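Local coordinates for protein phytochromobilin synthase (Solanum lycopersicum, PDB 6KME) that binds biliverdin IX alpha and, as a ferredoxin-dependent bilin reductase, probably reduces it to phytochromobilin, the chromophore precursor of phytochrome, at residues D109-F117 and F198-M209. The protein carries 1 engineered substitution. Residues are numbered along the deposited sequence; the frame is centred on the assembly and turned at random.
With BLA (biliverdine IX alpha), chain B.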
loop_
_atom_site.group_PDB
_atom_site.type_symbol
_atom_site.label_atom_id
_atom_site.label_comp_id
_atom_site.label_asym_id
_atom_site.label_seq_id
_atom_site.Cartn_x
_atom_site.Cartn_y
_atom_site.Cartn_z
ATOM N N ASP A 109 -4.808 12.695 -9.606
ATOM C CA ASP A 109 -3.882 12.760 -8.471
ATOM C C ASP A 109 -4.436 12.127 -7.192
ATOM O O ASP A 109 -4.115 12.574 -6.081
ATOM C CB ASP A 109 -3.490 14.218 -8.208
ATOM C CG ASP A 109 -4.636 15.049 -7.650
ATOM O OD1 ASP A 109 -5.813 14.670 -7.841
ATOM O OD2 ASP A 109 -4.349 16.088 -7.017
ATOM N N LEU A 110 -5.226 11.063 -7.339
ATOM C CA LEU A 110 -5.820 10.369 -6.200
ATOM C C LEU A 110 -4.761 9.790 -5.266
ATOM O O LEU A 110 -3.657 9.433 -5.695
ATOM C CB LEU A 110 -6.708 9.217 -6.674
ATOM C CG LEU A 110 -8.063 9.564 -7.262
ATOM C CD1 LEU A 110 -8.441 8.524 -8.303
ATOM C CD2 LEU A 110 -9.078 9.619 -6.135
ATOM N N PRO A 111 -5.098 9.630 -3.988
ATOM C CA PRO A 111 -4.277 8.789 -3.120
ATOM C C PRO A 111 -4.224 7.361 -3.647
ATOM O O PRO A 111 -5.107 6.897 -4.372
ATOM C CB PRO A 111 -4.995 8.859 -1.764
ATOM C CG PRO A 111 -5.751 10.151 -1.794
ATOM C CD PRO A 111 -6.168 10.328 -3.246
ATOM N N ILE A 112 -3.153 6.667 -3.278
ATOM C CA ILE A 112 -2.995 5.248 -3.568
ATOM C C ILE A 112 -3.655 4.444 -2.452
ATOM O O ILE A 112 -3.297 4.589 -1.280
ATOM C CB ILE A 112 -1.512 4.887 -3.712
ATOM C CG1 ILE A 112 -0.977 5.500 -5.010
ATOM C CG2 ILE A 112 -1.332 3.384 -3.659
ATOM C CD1 ILE A 112 0.546 5.530 -5.112
ATOM N N PHE A 113 -4.638 3.613 -2.803
ATOM C CA PHE A 113 -5.247 2.745 -1.807
ATOM C C PHE A 113 -4.287 1.608 -1.497
ATOM O O PHE A 113 -3.720 1.000 -2.405
ATOM C CB PHE A 113 -6.598 2.182 -2.270
ATOM C CG PHE A 113 -7.291 1.368 -1.197
ATOM C CD1 PHE A 113 -8.071 1.998 -0.226
ATOM C CD2 PHE A 113 -7.110 -0.014 -1.119
ATOM C CE1 PHE A 113 -8.682 1.253 0.804
ATOM C CE2 PHE A 113 -7.707 -0.761 -0.104
ATOM C CZ PHE A 113 -8.503 -0.125 0.859
ATOM N N CYS A 114 -4.114 1.317 -0.207
ATOM C CA CYS A 114 -3.068 0.409 0.256
ATOM C C CYS A 114 -3.607 -0.453 1.395
ATOM O O CYS A 114 -4.009 0.077 2.436
ATOM C CB CYS A 114 -1.845 1.218 0.701
ATOM S SG CYS A 114 -0.543 0.285 1.547
ATOM N N ALA A 115 -3.627 -1.774 1.201
ATOM C CA ALA A 115 -3.981 -2.721 2.263
ATOM C C ALA A 115 -2.942 -3.831 2.266
ATOM O O ALA A 115 -2.830 -4.588 1.293
ATOM C CB ALA A 115 -5.384 -3.294 2.072
ATOM N N ASN A 116 -2.176 -3.919 3.354
ATOM C CA ASN A 116 -1.102 -4.902 3.510
ATOM C C ASN A 116 -1.311 -5.609 4.847
ATOM O O ASN A 116 -0.972 -5.074 5.911
ATOM C CB ASN A 116 0.271 -4.244 3.434
ATOM C CG ASN A 116 0.685 -3.937 2.015
ATOM O OD1 ASN A 116 0.263 -2.936 1.439
ATOM N ND2 ASN A 116 1.496 -4.805 1.434
ATOM N N PHE A 117 -1.881 -6.811 4.795
ATOM C CA PHE A 117 -2.233 -7.565 5.995
ATOM C C PHE A 117 -1.346 -8.797 6.079
ATOM O O PHE A 117 -1.388 -9.651 5.186
ATOM C CB PHE A 117 -3.695 -7.998 5.967
ATOM C CG PHE A 117 -4.688 -6.872 5.815
ATOM C CD1 PHE A 117 -4.319 -5.541 5.983
ATOM C CD2 PHE A 117 -6.008 -7.163 5.532
ATOM C CE1 PHE A 117 -5.252 -4.519 5.846
ATOM C CE2 PHE A 117 -6.955 -6.138 5.395
ATOM C CZ PHE A 117 -6.566 -4.821 5.559
ATOM N N PHE A 198 -11.382 -2.172 6.353
ATOM C CA PHE A 198 -11.054 -2.300 4.933
ATOM C C PHE A 198 -12.204 -1.800 4.069
ATOM O O PHE A 198 -11.995 -1.035 3.120
ATOM C CB PHE A 198 -10.720 -3.758 4.587
ATOM C CG PHE A 198 -10.424 -3.991 3.124
ATOM C CD1 PHE A 198 -11.455 -4.217 2.217
ATOM C CD2 PHE A 198 -9.111 -3.993 2.658
ATOM C CE1 PHE A 198 -11.192 -4.432 0.861
ATOM C CE2 PHE A 198 -8.830 -4.206 1.311
ATOM C CZ PHE A 198 -9.875 -4.429 0.408
ATOM N N LYS A 199 -13.428 -2.223 4.389
ATOM C CA LYS A 199 -14.584 -1.860 3.570
ATOM C C LYS A 199 -14.882 -0.362 3.654
ATOM O O LYS A 199 -15.114 0.294 2.626
ATOM C CB LYS A 199 -15.797 -2.686 4.001
ATOM C CG LYS A 199 -15.644 -4.179 3.727
ATOM C CD LYS A 199 -16.802 -4.962 4.311
ATOM C CE LYS A 199 -16.562 -6.458 4.236
ATOM N NZ LYS A 199 -17.768 -7.191 4.709
ATOM N N ASP A 200 -14.866 0.195 4.872
ATOM C CA ASP A 200 -15.072 1.630 5.059
ATOM C C ASP A 200 -14.012 2.457 4.339
ATOM O O ASP A 200 -14.335 3.459 3.685
ATOM C CB ASP A 200 -15.070 1.960 6.552
ATOM C CG ASP A 200 -16.401 1.659 7.209
ATOM O OD1 ASP A 200 -17.350 1.325 6.467
ATOM O OD2 ASP A 200 -16.504 1.758 8.452
ATOM N N TYR A 201 -12.741 2.065 4.466
ATOM C CA TYR A 201 -11.650 2.789 3.817
ATOM C C TYR A 201 -11.726 2.649 2.298
ATOM O O TYR A 201 -11.484 3.619 1.564
ATOM C CB TYR A 201 -10.286 2.292 4.339
ATOM C CG TYR A 201 -9.788 3.019 5.594
ATOM C CD1 TYR A 201 -10.595 3.123 6.727
ATOM C CD2 TYR A 201 -8.523 3.597 5.637
ATOM C CE1 TYR A 201 -10.155 3.796 7.881
ATOM C CE2 TYR A 201 -8.066 4.275 6.799
ATOM C CZ TYR A 201 -8.896 4.373 7.904
ATOM O OH TYR A 201 -8.473 5.033 9.043
ATOM N N TYR A 202 -12.067 1.456 1.797
ATOM C CA TYR A 202 -12.124 1.305 0.345
ATOM C C TYR A 202 -13.311 2.068 -0.249
ATOM O O TYR A 202 -13.202 2.647 -1.339
ATOM C CB TYR A 202 -12.153 -0.174 -0.053
ATOM C CG TYR A 202 -11.894 -0.334 -1.540
ATOM C CD1 TYR A 202 -10.663 0.025 -2.084
ATOM C CD2 TYR A 202 -12.884 -0.784 -2.400
ATOM C CE1 TYR A 202 -10.415 -0.075 -3.454
ATOM C CE2 TYR A 202 -12.645 -0.894 -3.786
ATOM C CZ TYR A 202 -11.409 -0.533 -4.297
ATOM O OH TYR A 202 -11.162 -0.628 -5.653
ATOM N N GLN A 203 -14.449 2.106 0.460
ATOM C CA GLN A 203 -15.576 2.894 -0.022
ATOM C C GLN A 203 -15.252 4.386 0.001
ATOM O O GLN A 203 -15.657 5.130 -0.901
ATOM C CB GLN A 203 -16.830 2.582 0.804
ATOM C CG GLN A 203 -17.405 1.184 0.528
ATOM C CD GLN A 203 -18.631 0.868 1.370
ATOM O OE1 GLN A 203 -18.673 1.170 2.560
ATOM N NE2 GLN A 203 -19.639 0.271 0.748
ATOM N N ALA A 204 -14.521 4.845 1.022
ATOM C CA ALA A 204 -14.073 6.234 1.048
ATOM C C ALA A 204 -13.210 6.549 -0.167
ATOM O O ALA A 204 -13.365 7.607 -0.788
ATOM C CB ALA A 204 -13.301 6.524 2.347
ATOM N N TRP A 205 -12.298 5.635 -0.519
ATOM C CA TRP A 205 -11.412 5.848 -1.660
ATOM C C TRP A 205 -12.204 5.884 -2.964
ATOM O O TRP A 205 -11.935 6.717 -3.841
ATOM C CB TRP A 205 -10.339 4.756 -1.703
ATOM C CG TRP A 205 -9.360 4.946 -2.846
ATOM C CD1 TRP A 205 -8.240 5.727 -2.840
ATOM C CD2 TRP A 205 -9.441 4.369 -4.160
ATOM N NE1 TRP A 205 -7.623 5.682 -4.071
ATOM C CE2 TRP A 205 -8.339 4.858 -4.900
ATOM C CE3 TRP A 205 -10.344 3.489 -4.785
ATOM C CZ2 TRP A 205 -8.105 4.495 -6.233
ATOM C CZ3 TRP A 205 -10.117 3.131 -6.110
ATOM C CH2 TRP A 205 -9.004 3.636 -6.823
ATOM N N LEU A 206 -13.197 4.999 -3.100
ATOM C CA LEU A 206 -14.047 5.027 -4.293
ATOM C C LEU A 206 -14.824 6.336 -4.396
ATOM O O LEU A 206 -15.073 6.827 -5.506
ATOM C CB LEU A 206 -15.002 3.828 -4.291
ATOM C CG LEU A 206 -14.380 2.445 -4.544
ATOM C CD1 LEU A 206 -15.413 1.368 -4.281
ATOM C CD2 LEU A 206 -13.843 2.304 -5.982
ATOM N N GLY A 207 -15.211 6.918 -3.258
ATOM C CA GLY A 207 -15.859 8.220 -3.284
ATOM C C GLY A 207 -14.925 9.329 -3.722
ATOM O O GLY A 207 -15.350 10.268 -4.395
ATOM N N LEU A 208 -13.640 9.234 -3.351
ATOM C CA LEU A 208 -12.642 10.148 -3.900
ATOM C C LEU A 208 -12.487 9.955 -5.401
ATOM O O LEU A 208 -12.390 10.936 -6.156
ATOM C CB LEU A 208 -11.294 9.939 -3.203
ATOM C CG LEU A 208 -11.257 10.244 -1.696
ATOM C CD1 LEU A 208 -9.824 10.077 -1.199
ATOM C CD2 LEU A 208 -11.786 11.645 -1.412
ATOM N N MET A 209 -12.445 8.695 -5.854
ATOM C CA MET A 209 -12.357 8.430 -7.288
ATOM C C MET A 209 -13.512 9.081 -8.058
ATOM O O MET A 209 -13.288 9.682 -9.117
ATOM C CB MET A 209 -12.307 6.923 -7.550
ATOM C CG MET A 209 -12.175 6.589 -9.051
ATOM S SD MET A 209 -12.141 4.818 -9.416
ATOM C CE MET A 209 -13.884 4.435 -9.407
HETATM C CHA BLA B . 6.012 -5.681 9.073
HETATM N NA BLA B . 4.983 -4.078 7.315
HETATM C C1A BLA B . 5.647 -4.309 8.531
HETATM C C2A BLA B . 5.922 -3.004 9.134
HETATM C C3A BLA B . 5.397 -1.987 8.222
HETATM C C4A BLA B . 4.822 -2.677 7.103
HETATM C CMA BLA B . 5.398 -0.463 8.370
HETATM C CAA BLA B . 6.677 -2.850 10.485
HETATM C CBA BLA B . 8.156 -2.980 10.240
HETATM C CGA BLA B . 8.791 -1.578 9.915
HETATM O O1A BLA B . 8.518 -0.774 10.758
HETATM O O2A BLA B . 9.429 -1.571 8.904
HETATM C CHB BLA B . 4.111 -2.091 5.876
HETATM N NB BLA B . 5.444 -0.150 5.275
HETATM C C1B BLA B . 4.426 -1.083 4.970
HETATM C C2B BLA B . 3.642 -0.346 3.802
HETATM C C3B BLA B . 4.372 0.750 3.358
HETATM C C4B BLA B . 5.588 0.864 4.281
HETATM C CMB BLA B . 2.430 -1.008 3.171
HETATM O OB BLA B . 6.562 1.599 4.252
HETATM C CAB BLA B . 4.295 1.850 2.328
HETATM C CBB BLA B . 5.074 2.864 1.885
HETATM N NC BLA B . 3.870 -7.738 4.682
HETATM C C1C BLA B . 3.148 -7.457 3.499
HETATM C C2C BLA B . 3.193 -8.750 2.673
HETATM C C3C BLA B . 3.918 -9.687 3.409
HETATM C C4C BLA B . 4.379 -9.050 4.741
HETATM C CMC BLA B . 2.498 -8.771 1.305
HETATM O OC BLA B . 2.674 -6.339 3.379
HETATM C CAC BLA B . 4.215 -11.083 2.988
HETATM C CBC BLA B . 4.447 -11.662 1.790
HETATM C CHD BLA B . 5.105 -9.440 5.835
HETATM N ND BLA B . 5.369 -7.270 7.225
HETATM C C1D BLA B . 5.554 -8.570 6.995
HETATM C C2D BLA B . 6.340 -9.249 8.101
HETATM C C3D BLA B . 6.623 -8.276 9.042
HETATM C C4D BLA B . 6.007 -6.948 8.513
HETATM C CMD BLA B . 6.661 -10.730 8.018
HETATM C CAD BLA B . 7.376 -8.310 10.377
HETATM C CBD BLA B . 8.875 -8.482 10.228
HETATM C CGD BLA B . 9.640 -7.227 9.616
HETATM O O1D BLA B . 10.372 -7.558 8.700
HETATM O O2D BLA B . 9.370 -6.166 10.164
#
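From CB to the end of its ring, F113 packs against F198, Y201, Y202 and W205 of helix 198-209. Its CB lies over the five-membered ring of W205, 3.9 Å from the centroid and almost on the ring normal, a CH-pi contact. With CG anti to the backbone N (chi1 -175°), the ring runs on to the helix backbone: CD1 lies against W205 CB, and CE1 comes within 3.5 Å of Y202 CA. A flat apolar ring suits this place because it offers both a face and an edge. The face takes the edge of Y202, whose CD1 sits over the ring centre, 3.6 Å from F113 CE2; the far edge, CE2 and CZ, turns to the face of F198 in an offset edge-to-face pair, planes at 89°. Replacing the ring with the methyl of an alanine would probably open a gap beside the helix and rob Y202 and F198 of their aromatic partner. This is strand-on-helix packing in the alpha/beta/alpha sandwich of bilin reductases: helix 198-209 runs nearly antiparallel to strand 112-117 on one face of the sheet, while N116 on the other binds biliverdin, its ND2 2.7 Å from the ligand OC. W205 suits its place by joining an apolar face to one donor: NE1 gives P111 O a 2.8 Å bond, reaching it from above the carbonyl plane. Apolar and branched, L110 lays CD2 against L208 CB.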